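Local atomic coordinates of putative uncharacterized protein (Mycobacterium avium, PDB entry 2Z6V), a protein that probably transfers a sulfuryl group from a PAPS-type donor to an acceptor substrate that remains unidentified, as members of the sulfotransferase family do. Residues A[98-103]-A[234-239]; A[225-230]-A[261-266]; A[44-49]-A[86-91]; A[136-141]-A[180-185]. All blocks are in the same frame, centred on the assembly; numbering follows the deposited sequence.

Contact 1. Residues A[98-103]-A[234-239]; sequences PEVLDA and LQVLQS
Gln235 NE2 is held by two backbone carbonyls of the turn that follows helix 70-96. The firm bond goes to Ala103 O, at 2.8 Å from Gln235 NE2 and nearly straight (169°). The oxygen lies close to the amide plane of Gln235, whereas the amide nitrogen approaches the carbonyl tilted by 35° from the carbonyl's own plane. A second, weak bond runs from Gln235 NE2 to Leu101 O at 3.1 Å and is strongly bent. The extended Gln235 chain makes this reach possible: with CG opposite the carbonyl carbon (chi1 -71°), it leaves helix 224-238 and passes along Val100 O before its amide arrives between the two carbonyls. On the other side of the amide, Leu101 CD2 rests 3.6 Å from Gln235 OE1, the two side chains crossing at about a right angle.

Val100 supplies the apolar half. Its CG1 branch lies 3.6 Å from Ser239 CB, and its CG2 branch looks toward Val236, which also packs on Tyr93 and Ile94 of helix 70-96. Ser239 OG turns back to donate to Val236 O in its own segment, at 2.9 Å.

A water ties the two backbones together as well, donating to Val100 O at 2.6 Å and to Gln235 O at 2.8 Å. Glutamine and water thus use the carbonyls of Val100, Leu101 and Ala103 as acceptors, so the polar part of this contact rests on the main chain of the turn, while the side chains of Val100 and Leu101 supply apolar contact.

Contact 2. Residues A[225-230]-A[261-266]; sequences STYEYQ and KVFPDA
Tyr227 and Phe263 meet edge to edge, their side chains crossing at about a right angle, with Tyr227 CD2 4.1 Å from Phe263 CE2. Each atom lies near the plane of the other's ring, so neither ring covers the other. Val262 touches both residues: its CG2 branch sits 3.6 Å from Tyr227 CB and reaches on to Glu228, whose CG it meets at 3.9 Å with the two side chains again crossing steeply. The CG1 branch, set opposite the backbone N (chi1 171°), lies 3.6 Å from Tyr227 O and at the same time leans over one face of the Phe263 ring toward its rim. Both methyls of this one valine are therefore engaged with helix 224-238.

Gln230, one turn on from Tyr227, brings OE1 to 4.3 Å from Phe263 CE2 at an oblique angle. That is a loose approach, and the polar business of Gln230 OE1 is with His195 NE2. Tyr227 OH likewise bonds His252 ND1, outside the two segments.

Phe263 is where the chain leaves helix 256-262 and enters a type I turn to Ala266, directly ahead of strand 267-272. The contact thus lays helix 224-238 against the helix end of a beta-alpha-beta crossover from strand 244-248 to strand 267-272, which passes over strand 109-113 in the parallel sheet of the sulfotransferase alpha/beta fold.

Contact 3. Residues A[44-49]-A[86-91]; sequences SEIDSD and RRLQVH
Arg87 leaves helix 70-96 toward the loop 44-49, and its contacts begin one atom past CB, at CG, which lies 3.9 Å from Ile46 CD1. The chain then bends (chi2 67°), bringing CD beside Asp47 OD1. Arg87 NE donates to Asp47 OD1 at 3.2 Å, using the syn lone pair of that oxygen. At the tip, Arg87 NH2 donates almost straight to Asp47 OD2 at 3.1 Å, an oxygen that lies nearly in the guanidinium plane. This is a two-nitrogen, side-on salt bridge, although the carboxylate and guanidinium planes are turned 34° apart. NH2 also bonds Ser50 OG, which in turn holds Ser48 OG. NH1 points elsewhere, to Asp198 and Gln197 O, and the arginine makes a cation-pi contact with Tyr229.

Loop 44-49 is the link between helix 30-41 and helix 50-64, and here it runs across helix 70-96, so three helices meet around it; Ser48 caps the turn into helix 50-64. One turn along from Arg87, His91 lies flat against the loop backbone. Ile46 C stands over the centre of its ring and Asp47 N over the rim of the same face, while Glu45 OE2 comes at the ring edge.

Leu88 CD2 lies 4.1 Å from Ile46 CB, and the Leu88 side chain also packs on Phe34 and Thr41 of helix 30-41. A water near the His91 edge donates to Glu45 O at 2.5 Å and to Leu88 O at 2.9 Å.

Contact 4. Residues A[136-141]-A[180-185]; sequences LHWQCV and PHWEDA
Trp182 drives its six-membered ring against the start of the 3-10 turn 137-140, and this is the tight end of the contact. Leu136 CB lies near the ring plane, 3.6 Å from Trp182 CH2, while His137 CB lies over one face, toward the rim. With CG opposite the backbone N (chi1 -176°), the imidazole of His137 turns its edge to that indole, a T-shaped pair with centroids 5.6 Å apart and planes at 79°. Trp138 meets the same six-membered ring rim to rim, neither over the face of the other. Several atoms here are modelled too close, so the fine detail is doubtful. Trp182 also packs on Cys158 and Leu162 of helix 156-166, and Trp138 NE1 bonds Leu152 O.

The loose side belongs to His181, poorly ordered and partly exposed. Its ring runs nearly parallel to that of His137 (21°) but is slid so far that they barely overlap, with centroids 5.5 Å apart. His181 CB makes a CH-pi approach, 4.1 Å from the centroid of the His137 ring and almost on its normal.

The contact therefore relies on ring shape and orientation, with Trp182 buried, and is probably less well fixed toward His181.

In the fold
Contacts 2 and 4 are the buried ones, and both rely on aromatic and aliphatic side chains; contacts 1 and 3 are only partly buried and add polar bonds and a bridging water each. Helix 224-238 serves contacts 1 and 2 at different points along its length, while helix 70-96 provides segment 86-91 of contact 3 and leads into the turn of contact 1. Contacts 2 and 3 meet through Tyr229. Arg86 NE probably bonds Val141 O, joining contact 3 to contact 4, and Leu237 touches Gln139, joining contact 1 to contact 4. Contact 3 alone carries a salt bridge between its segments.

Contact 1. Residues A[98-103]-A[234-239]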
# COMPACT_ATOMS: atom_id res chain seq x y z
N PRO A 98 -21.82 -6.55 -15.36
CA PRO A 98 -20.87 -6.23 -16.44
C PRO A 98 -20.74 -4.73 -16.69
O PRO A 98 -19.65 -4.23 -16.96
CB PRO A 98 -21.45 -6.97 -17.64
CG PRO A 98 -22.28 -8.07 -17.04
CD PRO A 98 -22.92 -7.39 -15.86
N GLU A 99 -21.85 -4.02 -16.59
CA GLU A 99 -21.85 -2.58 -16.83
C GLU A 99 -20.76 -1.79 -16.10
O GLU A 99 -20.29 -0.78 -16.61
CB GLU A 99 -23.22 -1.97 -16.48
CG GLU A 99 -23.56 -2.03 -15.01
CD GLU A 99 -24.35 -3.26 -14.63
OE1 GLU A 99 -24.20 -4.30 -15.33
OE2 GLU A 99 -25.11 -3.20 -13.64
N VAL A 100 -20.37 -2.23 -14.90
CA VAL A 100 -19.34 -1.51 -14.14
C VAL A 100 -18.03 -1.35 -14.91
O VAL A 100 -17.29 -0.39 -14.68
CB VAL A 100 -19.01 -2.20 -12.77
CG1 VAL A 100 -20.25 -2.26 -11.90
CG2 VAL A 100 -18.42 -3.59 -13.01
N LEU A 101 -17.77 -2.28 -15.82
CA LEU A 101 -16.54 -2.25 -16.61
C LEU A 101 -16.58 -1.21 -17.72
O LEU A 101 -15.55 -0.89 -18.31
CB LEU A 101 -16.29 -3.63 -17.23
CG LEU A 101 -16.18 -4.79 -16.25
CD1 LEU A 101 -16.06 -6.10 -17.00
CD2 LEU A 101 -14.98 -4.56 -15.35
N ASP A 102 -17.77 -0.68 -17.99
CA ASP A 102 -17.92 0.32 -19.04
C ASP A 102 -17.64 1.74 -18.55
O ASP A 102 -17.34 2.62 -19.35
CB ASP A 102 -19.33 0.25 -19.65
CG ASP A 102 -19.65 -1.11 -20.24
OD1 ASP A 102 -18.76 -1.70 -20.90
OD2 ASP A 102 -20.79 -1.59 -20.05
N ALA A 103 -17.75 1.95 -17.24
CA ALA A 103 -17.49 3.27 -16.68
C ALA A 103 -15.99 3.40 -16.49
O ALA A 103 -15.36 2.57 -15.83
CB ALA A 103 -18.20 3.43 -15.35
N LEU A 234 -11.71 -0.81 -8.71
CA LEU A 234 -12.15 0.57 -8.58
C LEU A 234 -13.46 0.82 -9.31
O LEU A 234 -14.29 1.61 -8.86
CB LEU A 234 -11.06 1.52 -9.08
CG LEU A 234 -9.76 1.45 -8.27
CD1 LEU A 234 -8.73 2.38 -8.87
CD2 LEU A 234 -10.03 1.82 -6.83
N GLN A 235 -13.67 0.14 -10.44
CA GLN A 235 -14.92 0.32 -11.17
C GLN A 235 -16.11 -0.22 -10.38
O GLN A 235 -17.23 0.27 -10.52
CB GLN A 235 -14.83 -0.35 -12.55
CG GLN A 235 -13.90 0.38 -13.51
CD GLN A 235 -13.63 -0.41 -14.76
OE1 GLN A 235 -13.13 -1.54 -14.69
NE2 GLN A 235 -13.94 0.17 -15.91
N VAL A 236 -15.86 -1.22 -9.54
CA VAL A 236 -16.92 -1.79 -8.72
C VAL A 236 -17.27 -0.82 -7.58
O VAL A 236 -18.44 -0.64 -7.23
CB VAL A 236 -16.51 -3.15 -8.11
CG1 VAL A 236 -17.57 -3.61 -7.10
CG2 VAL A 236 -16.33 -4.18 -9.21
N LEU A 237 -16.25 -0.20 -7.00
CA LEU A 237 -16.49 0.74 -5.92
C LEU A 237 -17.14 2.03 -6.44
O LEU A 237 -17.97 2.63 -5.75
CB LEU A 237 -15.18 1.05 -5.19
CG LEU A 237 -14.50 -0.13 -4.47
CD1 LEU A 237 -13.14 0.32 -3.91
CD2 LEU A 237 -15.39 -0.66 -3.34
N GLN A 238 -16.78 2.43 -7.66
CA GLN A 238 -17.35 3.65 -8.29
C GLN A 238 -18.82 3.51 -8.60
O GLN A 238 -19.57 4.49 -8.51
CB GLN A 238 -16.71 3.95 -9.64
CG GLN A 238 -15.33 4.49 -9.65
CD GLN A 238 -14.91 4.84 -11.06
OE1 GLN A 238 -15.21 4.09 -12.00
NE2 GLN A 238 -14.23 5.97 -11.23
N SER A 239 -19.22 2.31 -9.00
CA SER A 239 -20.60 2.05 -9.40
C SER A 239 -21.64 2.52 -8.40
O SER A 239 -22.75 2.87 -8.80
CB SER A 239 -20.80 0.57 -9.75
OG SER A 239 -20.92 -0.26 -8.61
O HOH W 1 -17.73 1.53 -12.92

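Contact 2. Residues A[225-230]-A[261-266]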
# COMPACT_ATOMS: atom_id res chain seq x y z
N SER A 225 -1.67 -8.08 -14.92
CA SER A 225 -2.87 -8.68 -14.35
C SER A 225 -3.31 -7.92 -13.10
O SER A 225 -4.50 -7.71 -12.87
CB SER A 225 -2.60 -10.15 -13.99
OG SER A 225 -1.55 -10.27 -13.04
N THR A 226 -2.33 -7.50 -12.31
CA THR A 226 -2.58 -6.79 -11.07
C THR A 226 -3.20 -5.41 -11.27
O THR A 226 -4.23 -5.09 -10.67
CB THR A 226 -1.29 -6.63 -10.27
OG1 THR A 226 -0.63 -7.90 -10.18
CG2 THR A 226 -1.60 -6.09 -8.88
N TYR A 227 -2.57 -4.58 -12.10
CA TYR A 227 -3.12 -3.26 -12.33
C TYR A 227 -4.46 -3.34 -13.04
O TYR A 227 -5.34 -2.52 -12.78
CB TYR A 227 -2.13 -2.38 -13.10
CG TYR A 227 -1.08 -1.79 -12.19
CD1 TYR A 227 0.07 -2.50 -11.86
CD2 TYR A 227 -1.30 -0.56 -11.56
CE1 TYR A 227 0.98 -2.01 -10.92
CE2 TYR A 227 -0.40 -0.06 -10.62
CZ TYR A 227 0.73 -0.79 -10.31
OH TYR A 227 1.61 -0.31 -9.35
N GLU A 228 -4.63 -4.34 -13.90
CA GLU A 228 -5.89 -4.50 -14.60
C GLU A 228 -6.95 -4.88 -13.59
O GLU A 228 -8.12 -4.49 -13.72
CB GLU A 228 -5.78 -5.57 -15.68
CG GLU A 228 -5.24 -5.05 -17.00
CD GLU A 228 -4.62 -6.15 -17.83
OE1 GLU A 228 -5.21 -7.25 -17.87
OE2 GLU A 228 -3.55 -5.90 -18.44
N TYR A 229 -6.54 -5.63 -12.57
CA TYR A 229 -7.46 -6.02 -11.51
C TYR A 229 -7.82 -4.78 -10.69
O TYR A 229 -8.99 -4.56 -10.35
CB TYR A 229 -6.81 -7.07 -10.61
CG TYR A 229 -7.68 -7.49 -9.44
CD1 TYR A 229 -8.95 -8.03 -9.65
CD2 TYR A 229 -7.26 -7.31 -8.12
CE1 TYR A 229 -9.78 -8.37 -8.59
CE2 TYR A 229 -8.07 -7.64 -7.05
CZ TYR A 229 -9.34 -8.17 -7.29
OH TYR A 229 -10.16 -8.49 -6.23
N GLN A 230 -6.83 -3.94 -10.40
CA GLN A 230 -7.13 -2.75 -9.61
C GLN A 230 -8.20 -1.90 -10.28
O GLN A 230 -9.13 -1.44 -9.61
CB GLN A 230 -5.88 -1.90 -9.39
CG GLN A 230 -6.13 -0.80 -8.39
CD GLN A 230 -4.96 0.13 -8.23
OE1 GLN A 230 -3.82 -0.23 -8.54
NE2 GLN A 230 -5.22 1.34 -7.74
N LYS A 261 0.48 1.73 -18.17
CA LYS A 261 -0.18 0.92 -19.17
C LYS A 261 -1.70 0.91 -18.93
O LYS A 261 -2.48 1.11 -19.85
CB LYS A 261 0.36 -0.51 -19.11
CG LYS A 261 0.34 -1.25 -20.42
CD LYS A 261 1.59 -0.94 -21.22
CE LYS A 261 2.83 -1.47 -20.53
NZ LYS A 261 4.05 -1.24 -21.34
N VAL A 262 -2.10 0.69 -17.68
CA VAL A 262 -3.52 0.63 -17.28
C VAL A 262 -4.17 1.99 -17.01
O VAL A 262 -5.36 2.17 -17.28
CB VAL A 262 -3.69 -0.28 -16.04
CG1 VAL A 262 -5.10 -0.19 -15.49
CG2 VAL A 262 -3.35 -1.72 -16.43
N PHE A 263 -3.40 2.93 -16.46
CA PHE A 263 -3.91 4.27 -16.18
C PHE A 263 -3.01 5.28 -16.90
O PHE A 263 -2.34 6.09 -16.26
CB PHE A 263 -3.89 4.56 -14.68
CG PHE A 263 -4.64 3.57 -13.85
CD1 PHE A 263 -6.02 3.62 -13.76
CD2 PHE A 263 -3.95 2.58 -13.15
CE1 PHE A 263 -6.71 2.71 -12.98
CE2 PHE A 263 -4.64 1.65 -12.37
CZ PHE A 263 -6.02 1.72 -12.28
N PRO A 264 -2.98 5.25 -18.23
CA PRO A 264 -2.14 6.17 -19.01
C PRO A 264 -2.33 7.66 -18.68
O PRO A 264 -1.39 8.44 -18.83
CB PRO A 264 -2.52 5.84 -20.46
CG PRO A 264 -3.94 5.38 -20.33
CD PRO A 264 -3.89 4.49 -19.12
N ASP A 265 -3.52 8.03 -18.21
CA ASP A 265 -3.82 9.43 -17.88
C ASP A 265 -3.57 9.81 -16.41
O ASP A 265 -3.91 10.92 -15.98
CB ASP A 265 -5.28 9.73 -18.23
CG ASP A 265 -6.28 8.87 -17.44
OD1 ASP A 265 -5.91 7.79 -16.91
OD2 ASP A 265 -7.46 9.29 -17.35
N ALA A 266 -2.98 8.89 -15.66
CA ALA A 266 -2.70 9.11 -14.24
C ALA A 266 -1.90 10.36 -13.90
O ALA A 266 -0.88 10.66 -14.52
CB ALA A 266 -2.00 7.90 -13.67

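Contact 3. Residues A[44-49]-A[86-91]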
# COMPACT_ATOMS: atom_id res chain seq x y z
N SER A 44 -16.77 -20.21 -6.62
CA SER A 44 -15.68 -21.01 -7.17
C SER A 44 -15.10 -20.52 -8.50
O SER A 44 -14.04 -20.97 -8.92
CB SER A 44 -16.12 -22.48 -7.30
OG SER A 44 -17.36 -22.58 -7.98
N GLU A 45 -15.79 -19.59 -9.16
CA GLU A 45 -15.27 -19.07 -10.42
C GLU A 45 -14.29 -17.93 -10.17
O GLU A 45 -14.39 -17.22 -9.17
CB GLU A 45 -16.41 -18.57 -11.30
CG GLU A 45 -17.30 -19.67 -11.85
CD GLU A 45 -18.22 -19.16 -12.95
OE1 GLU A 45 -19.10 -19.93 -13.39
OE2 GLU A 45 -18.06 -17.99 -13.38
N ILE A 46 -13.34 -17.75 -11.08
CA ILE A 46 -12.36 -16.70 -10.94
C ILE A 46 -12.04 -16.16 -12.34
O ILE A 46 -12.25 -16.86 -13.33
CB ILE A 46 -11.09 -17.22 -10.25
CG1 ILE A 46 -10.27 -16.05 -9.71
CG2 ILE A 46 -10.26 -18.06 -11.20
CD1 ILE A 46 -9.26 -16.46 -8.66
N ASP A 47 -11.55 -14.93 -12.42
CA ASP A 47 -11.27 -14.32 -13.72
C ASP A 47 -10.08 -14.87 -14.49
O ASP A 47 -10.11 -14.91 -15.72
CB ASP A 47 -11.15 -12.79 -13.58
CG ASP A 47 -10.23 -12.37 -12.46
OD1 ASP A 47 -10.62 -12.49 -11.28
OD2 ASP A 47 -9.11 -11.90 -12.76
N SER A 48 -9.04 -15.29 -13.79
CA SER A 48 -7.87 -15.82 -14.47
C SER A 48 -7.00 -16.68 -13.57
O SER A 48 -7.40 -17.06 -12.48
CB SER A 48 -7.03 -14.68 -15.05
OG SER A 48 -6.39 -13.95 -14.02
N ASP A 49 -5.80 -16.97 -14.06
CA ASP A 49 -4.83 -17.82 -13.39
C ASP A 49 -3.70 -17.01 -12.74
O ASP A 49 -2.88 -17.56 -12.00
CB ASP A 49 -4.23 -18.76 -14.44
CG ASP A 49 -3.71 -20.04 -13.84
OD1 ASP A 49 -2.87 -20.70 -14.51
OD2 ASP A 49 -4.15 -20.41 -12.73
N ARG A 86 -11.50 -12.46 -1.48
CA ARG A 86 -11.95 -11.16 -1.97
C ARG A 86 -11.94 -11.19 -3.49
O ARG A 86 -12.87 -10.70 -4.15
CB ARG A 86 -11.03 -10.05 -1.48
CG ARG A 86 -11.28 -9.66 -0.05
CD ARG A 86 -10.02 -9.20 0.62
NE ARG A 86 -10.17 -9.38 2.05
CZ ARG A 86 -9.16 -9.55 2.89
NH1 ARG A 86 -7.91 -9.54 2.44
NH2 ARG A 86 -9.41 -9.74 4.18
N ARG A 87 -10.87 -11.76 -4.03
CA ARG A 87 -10.70 -11.88 -5.47
C ARG A 87 -11.91 -12.64 -6.02
O ARG A 87 -12.47 -12.26 -7.04
CB ARG A 87 -9.40 -12.65 -5.75
CG ARG A 87 -9.07 -12.87 -7.22
CD ARG A 87 -8.77 -11.59 -7.93
NE ARG A 87 -8.27 -11.85 -9.28
CZ ARG A 87 -7.01 -12.14 -9.58
NH1 ARG A 87 -6.09 -12.20 -8.62
NH2 ARG A 87 -6.67 -12.34 -10.84
N LEU A 88 -12.31 -13.70 -5.33
CA LEU A 88 -13.47 -14.50 -5.74
C LEU A 88 -14.76 -13.70 -5.66
O LEU A 88 -15.61 -13.79 -6.54
CB LEU A 88 -13.59 -15.75 -4.86
CG LEU A 88 -12.52 -16.82 -5.08
CD1 LEU A 88 -12.66 -17.93 -4.06
CD2 LEU A 88 -12.65 -17.36 -6.50
N GLN A 89 -14.89 -12.92 -4.59
CA GLN A 89 -16.08 -12.11 -4.38
C GLN A 89 -16.24 -11.01 -5.44
O GLN A 89 -17.34 -10.76 -5.92
CB GLN A 89 -16.05 -11.48 -2.98
CG GLN A 89 -16.16 -12.50 -1.86
CD GLN A 89 -16.36 -11.86 -0.50
OE1 GLN A 89 -17.29 -11.09 -0.28
NE2 GLN A 89 -15.47 -12.19 0.44
N VAL A 90 -15.13 -10.38 -5.81
CA VAL A 90 -15.17 -9.32 -6.81
C VAL A 90 -15.50 -9.86 -8.20
O VAL A 90 -16.15 -9.20 -9.00
CB VAL A 90 -13.83 -8.54 -6.87
CG1 VAL A 90 -13.86 -7.53 -8.02
CG2 VAL A 90 -13.59 -7.83 -5.54
N HIS A 91 -15.04 -11.08 -8.48
CA HIS A 91 -15.30 -11.69 -9.77
C HIS A 91 -16.76 -12.06 -9.93
O HIS A 91 -17.35 -11.88 -10.99
CB HIS A 91 -14.43 -12.92 -9.98
CG HIS A 91 -14.71 -13.63 -11.27
ND1 HIS A 91 -15.55 -14.73 -11.34
CD2 HIS A 91 -14.35 -13.34 -12.54
CE1 HIS A 91 -15.69 -15.08 -12.61
NE2 HIS A 91 -14.98 -14.25 -13.35
O HOH W 2 -16.38 -16.18 -8.05

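Contact 4. Residues A[136-141]-A[180-185]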
# COMPACT_ATOMS: atom_id res chain seq x y z
N LEU A 136 -10.84 3.03 0.98
CA LEU A 136 -10.88 2.91 2.42
C LEU A 136 -10.52 1.50 2.82
O LEU A 136 -10.82 0.54 2.10
CB LEU A 136 -12.28 3.28 2.93
CG LEU A 136 -12.76 4.61 2.33
CD1 LEU A 136 -14.13 4.94 2.89
CD2 LEU A 136 -11.76 5.73 2.63
N HIS A 137 -9.86 1.36 3.96
CA HIS A 137 -9.44 0.05 4.43
C HIS A 137 -10.55 -1.02 4.48
O HIS A 137 -10.29 -2.18 4.12
CB HIS A 137 -8.77 0.14 5.80
CG HIS A 137 -8.23 -1.17 6.27
ND1 HIS A 137 -7.23 -1.85 5.60
CD2 HIS A 137 -8.60 -1.97 7.30
CE1 HIS A 137 -7.02 -3.01 6.19
NE2 HIS A 137 -7.84 -3.11 7.22
N TRP A 138 -11.76 -0.65 4.90
CA TRP A 138 -12.80 -1.66 4.97
C TRP A 138 -13.17 -2.21 3.60
O TRP A 138 -13.69 -3.32 3.49
CB TRP A 138 -14.06 -1.14 5.68
CG TRP A 138 -14.97 -0.22 4.91
CD1 TRP A 138 -14.94 1.15 4.89
CD2 TRP A 138 -16.10 -0.61 4.12
NE1 TRP A 138 -16.00 1.63 4.15
CE2 TRP A 138 -16.72 0.57 3.67
CE3 TRP A 138 -16.66 -1.85 3.76
CZ2 TRP A 138 -17.88 0.56 2.87
CZ3 TRP A 138 -17.81 -1.86 2.96
CH2 TRP A 138 -18.40 -0.66 2.53
N GLN A 139 -12.88 -1.44 2.55
CA GLN A 139 -13.18 -1.89 1.19
C GLN A 139 -12.13 -2.88 0.71
O GLN A 139 -12.26 -3.48 -0.36
CB GLN A 139 -13.26 -0.69 0.24
CG GLN A 139 -14.34 0.29 0.64
CD GLN A 139 -14.34 1.53 -0.21
OE1 GLN A 139 -13.28 2.09 -0.50
NE2 GLN A 139 -15.53 1.97 -0.62
N CYS A 140 -11.09 -3.06 1.51
CA CYS A 140 -10.05 -4.02 1.19
C CYS A 140 -10.22 -5.27 2.04
O CYS A 140 -9.42 -6.20 1.96
CB CYS A 140 -8.68 -3.39 1.40
SG CYS A 140 -8.30 -2.13 0.16
N VAL A 141 -11.27 -5.29 2.84
CA VAL A 141 -11.60 -6.42 3.69
C VAL A 141 -12.91 -7.03 3.19
O VAL A 141 -13.00 -8.23 2.96
CB VAL A 141 -11.74 -5.99 5.17
CG1 VAL A 141 -12.28 -7.16 6.02
CG2 VAL A 141 -10.40 -5.54 5.70
N PRO A 180 -3.34 -0.03 13.87
CA PRO A 180 -4.81 -0.09 13.92
C PRO A 180 -5.39 0.52 12.64
O PRO A 180 -6.31 1.34 12.69
CB PRO A 180 -5.15 0.75 15.16
CG PRO A 180 -3.95 0.56 16.03
CD PRO A 180 -2.82 0.70 15.04
N HIS A 181 -4.85 0.10 11.50
CA HIS A 181 -5.28 0.57 10.18
C HIS A 181 -6.73 1.03 10.13
O HIS A 181 -7.64 0.21 10.26
CB HIS A 181 -5.05 -0.52 9.12
CG HIS A 181 -3.80 -0.34 8.32
ND1 HIS A 181 -3.61 0.72 7.46
CD2 HIS A 181 -2.66 -1.08 8.27
CE1 HIS A 181 -2.42 0.63 6.91
NE2 HIS A 181 -1.82 -0.45 7.38
N TRP A 182 -6.92 2.33 9.93
CA TRP A 182 -8.26 2.92 9.85
C TRP A 182 -8.30 4.40 10.23
O TRP A 182 -8.81 5.23 9.48
CB TRP A 182 -9.23 2.17 10.76
CG TRP A 182 -10.47 1.70 10.08
CD1 TRP A 182 -11.51 1.03 10.65
CD2 TRP A 182 -10.82 1.87 8.70
NE1 TRP A 182 -12.48 0.77 9.72
CE2 TRP A 182 -12.09 1.28 8.52
CE3 TRP A 182 -10.19 2.47 7.61
CZ2 TRP A 182 -12.73 1.26 7.29
CZ3 TRP A 182 -10.84 2.45 6.38
CH2 TRP A 182 -12.09 1.85 6.23
N GLU A 183 -7.76 4.71 11.41
CA GLU A 183 -7.77 6.08 11.92
C GLU A 183 -9.24 6.36 12.22
O GLU A 183 -9.93 5.54 12.84
CB GLU A 183 -7.25 7.06 10.86
CG GLU A 183 -6.00 7.87 11.26
CD GLU A 183 -6.32 9.08 12.13
OE1 GLU A 183 -7.17 9.90 11.73
OE2 GLU A 183 -5.71 9.22 13.21
N ASP A 184 -9.73 7.51 11.78
CA ASP A 184 -11.13 7.86 12.00
C ASP A 184 -11.99 6.77 11.37
O ASP A 184 -11.48 5.80 10.81
CB ASP A 184 -11.45 9.22 11.38
CG ASP A 184 -11.29 10.37 12.37
OD1 ASP A 184 -10.20 10.51 12.97
OD2 ASP A 184 -12.27 11.13 12.54
N ALA A 185 -13.31 6.96 11.44
CA ALA A 185 -14.24 5.99 10.88
C ALA A 185 -14.00 5.77 9.41
O ALA A 185 -14.53 6.50 8.58
CB ALA A 185 -15.68 6.46 11.11